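Long-range contact in probable glutamine synthetase (Pseudomonas aeruginosa, PDB 4HPP), which is a probable member of the glutamine synthetase family and holds a magnesium ion and a glutamic acid in its catalytic domain: residues A129-F134 and G234-L239. Numbering follows the deposited sequence.
Sequences AFEHEF and GVHLHL. With MG (magnesium ion), chain B; GLU (glutamic acid), chain D.
Two N-H groups converge on Glu133 OE1: the backbone N of Gly234, 3.1 Å from Glu133 OE1, and the amino group of the bound glutamic acid, whose N lies 2.8 Å from the same oxygen. The glycine N-H reaches it on the anti side, 26° out of the carboxylate plane. The other oxygen, Glu133 OE2, binds the magnesium ion at 2.2 Å, together with OE2 of the ligand's side-chain carboxylate, and Glu180 and Glu187 add their bonds to the metal. Beneath this site the two strands run antiparallel. Ala129 with His238 and Glu131 with His236 form the hydrogen-bonded pairs, each closed by two backbone bonds; Phe130–Leu237 and His132–Val235 are the non-hydrogen-bonded ones.

Glu131, His236 and His238 rise from the same face as the metal site. With CG beside its backbone N (chi1 -70°) and an extended chain, Glu131 carries its carboxylate between the two histidines. OE1 takes a weak bond from His238 NE2 at the ring edge, while ND1 of that ring is held by Asn330. OE2 instead accepts from a water that also bonds His236 ND1. The other ring nitrogen, His236 NE2, donates to the ligand's OXT over 3.0 Å, so both ring nitrogens, on either side of CE1, have a partner.

On the other face, Leu237 CD1 sits over the centre of the Phe130 ring, 3.8 Å from its centroid, in a CH-pi contact, and Val235 CG1 meets the ring's edge in plane. Helix 196-216 packs against Phe130 and His132 there. This face is largely apolar, though His132 makes a weak hydrogen bond to Arg206; on the polar one Glu133 joins metal to ligand and Glu131, through water, probably helps fix the turn of the His236 ring.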
# COMPACT_ATOMS: atom_id res chain seq x y z
N ALA A 129 -35.58 -2.56 31.19
CA ALA A 129 -34.70 -2.29 30.06
C ALA A 129 -33.70 -1.17 30.43
O ALA A 129 -34.07 -0.16 31.05
CB ALA A 129 -35.52 -1.95 28.81
N PHE A 130 -32.43 -1.45 30.15
CA PHE A 130 -31.32 -0.50 30.30
C PHE A 130 -31.06 0.24 28.96
O PHE A 130 -30.97 -0.41 27.89
CB PHE A 130 -30.05 -1.24 30.68
CG PHE A 130 -30.07 -1.89 32.01
CD1 PHE A 130 -29.36 -1.32 33.09
CD2 PHE A 130 -30.71 -3.12 32.19
CE1 PHE A 130 -29.29 -1.95 34.34
CE2 PHE A 130 -30.66 -3.75 33.44
CZ PHE A 130 -29.95 -3.18 34.52
N GLU A 131 -30.93 1.57 29.01
CA GLU A 131 -30.63 2.36 27.84
C GLU A 131 -29.18 2.73 28.02
O GLU A 131 -28.78 3.14 29.12
CB GLU A 131 -31.47 3.64 27.76
CG GLU A 131 -32.98 3.49 27.47
CD GLU A 131 -33.69 4.86 27.30
OE1 GLU A 131 -34.84 4.84 26.82
OE2 GLU A 131 -33.11 5.96 27.59
N HIS A 132 -28.40 2.61 26.94
CA HIS A 132 -26.98 2.77 27.01
C HIS A 132 -26.49 3.84 26.09
O HIS A 132 -26.90 3.88 24.92
CB HIS A 132 -26.32 1.47 26.66
CG HIS A 132 -26.45 0.40 27.75
ND1 HIS A 132 -27.24 -0.71 27.60
CD2 HIS A 132 -25.77 0.24 28.96
CE1 HIS A 132 -27.11 -1.50 28.68
NE2 HIS A 132 -26.21 -0.92 29.52
N GLU A 133 -25.62 4.74 26.60
CA GLU A 133 -25.00 5.72 25.75
C GLU A 133 -23.47 5.47 25.73
O GLU A 133 -22.88 5.00 26.71
CB GLU A 133 -25.36 7.12 26.18
CG GLU A 133 -26.80 7.54 25.89
CD GLU A 133 -27.20 8.79 26.69
OE1 GLU A 133 -26.45 9.19 27.63
OE2 GLU A 133 -28.30 9.35 26.39
N PHE A 134 -22.85 5.75 24.59
CA PHE A 134 -21.43 5.52 24.44
C PHE A 134 -20.79 6.46 23.40
O PHE A 134 -21.49 7.09 22.55
CB PHE A 134 -21.17 4.03 24.09
CG PHE A 134 -21.77 3.59 22.75
CD1 PHE A 134 -23.09 3.10 22.67
CD2 PHE A 134 -20.99 3.61 21.58
CE1 PHE A 134 -23.62 2.71 21.48
CE2 PHE A 134 -21.54 3.19 20.38
CZ PHE A 134 -22.84 2.77 20.32
N GLY A 234 -24.88 8.38 30.17
CA GLY A 234 -25.77 7.81 31.17
C GLY A 234 -26.17 6.38 30.84
O GLY A 234 -25.87 5.88 29.76
N VAL A 235 -26.79 5.72 31.81
CA VAL A 235 -27.47 4.47 31.65
C VAL A 235 -28.80 4.75 32.34
O VAL A 235 -28.81 5.28 33.42
CB VAL A 235 -26.74 3.31 32.37
CG1 VAL A 235 -27.68 2.10 32.61
CG2 VAL A 235 -25.53 2.83 31.57
N HIS A 236 -29.91 4.42 31.71
CA HIS A 236 -31.22 4.63 32.33
C HIS A 236 -31.95 3.34 32.41
O HIS A 236 -32.01 2.59 31.45
CB HIS A 236 -32.09 5.63 31.58
CG HIS A 236 -31.51 7.02 31.50
ND1 HIS A 236 -31.84 7.87 30.50
CD2 HIS A 236 -30.57 7.69 32.31
CE1 HIS A 236 -31.15 9.04 30.67
NE2 HIS A 236 -30.38 8.93 31.76
N LEU A 237 -32.56 3.10 33.55
CA LEU A 237 -33.17 1.82 33.75
C LEU A 237 -34.66 2.12 33.79
O LEU A 237 -35.06 2.91 34.62
CB LEU A 237 -32.65 1.25 35.08
CG LEU A 237 -33.26 0.03 35.72
CD1 LEU A 237 -33.26 -1.13 34.73
CD2 LEU A 237 -32.46 -0.30 36.96
N HIS A 238 -35.44 1.55 32.85
CA HIS A 238 -36.91 1.59 32.87
C HIS A 238 -37.45 0.37 33.52
O HIS A 238 -37.12 -0.73 33.11
CB HIS A 238 -37.46 1.62 31.46
CG HIS A 238 -37.11 2.86 30.72
ND1 HIS A 238 -37.87 3.98 30.77
CD2 HIS A 238 -36.02 3.15 29.91
CE1 HIS A 238 -37.31 4.96 30.04
NE2 HIS A 238 -36.17 4.45 29.48
N LEU A 239 -38.23 0.56 34.57
CA LEU A 239 -38.83 -0.56 35.31
C LEU A 239 -40.34 -0.46 35.33
O LEU A 239 -40.90 0.61 35.58
CB LEU A 239 -38.33 -0.66 36.73
CG LEU A 239 -36.88 -1.16 36.74
CD1 LEU A 239 -36.17 -0.76 38.03
CD2 LEU A 239 -36.88 -2.66 36.56
MG MG B . -30.39 9.32 25.84
N GLU D . -26.37 11.80 28.55
CA GLU D . -27.37 11.96 29.68
C GLU D . -27.03 11.21 30.99
O GLU D . -25.90 11.21 31.46
CB GLU D . -28.76 11.55 29.22
CG GLU D . -29.36 12.51 28.22
CD GLU D . -30.62 11.98 27.63
OE1 GLU D . -31.67 12.58 27.90
OE2 GLU D . -30.57 10.95 26.90
OXT GLU D . -27.88 10.57 31.62
O HOH W 1 -34.21 7.87 29.05
O HOH W 2 -23.86 3.77 29.02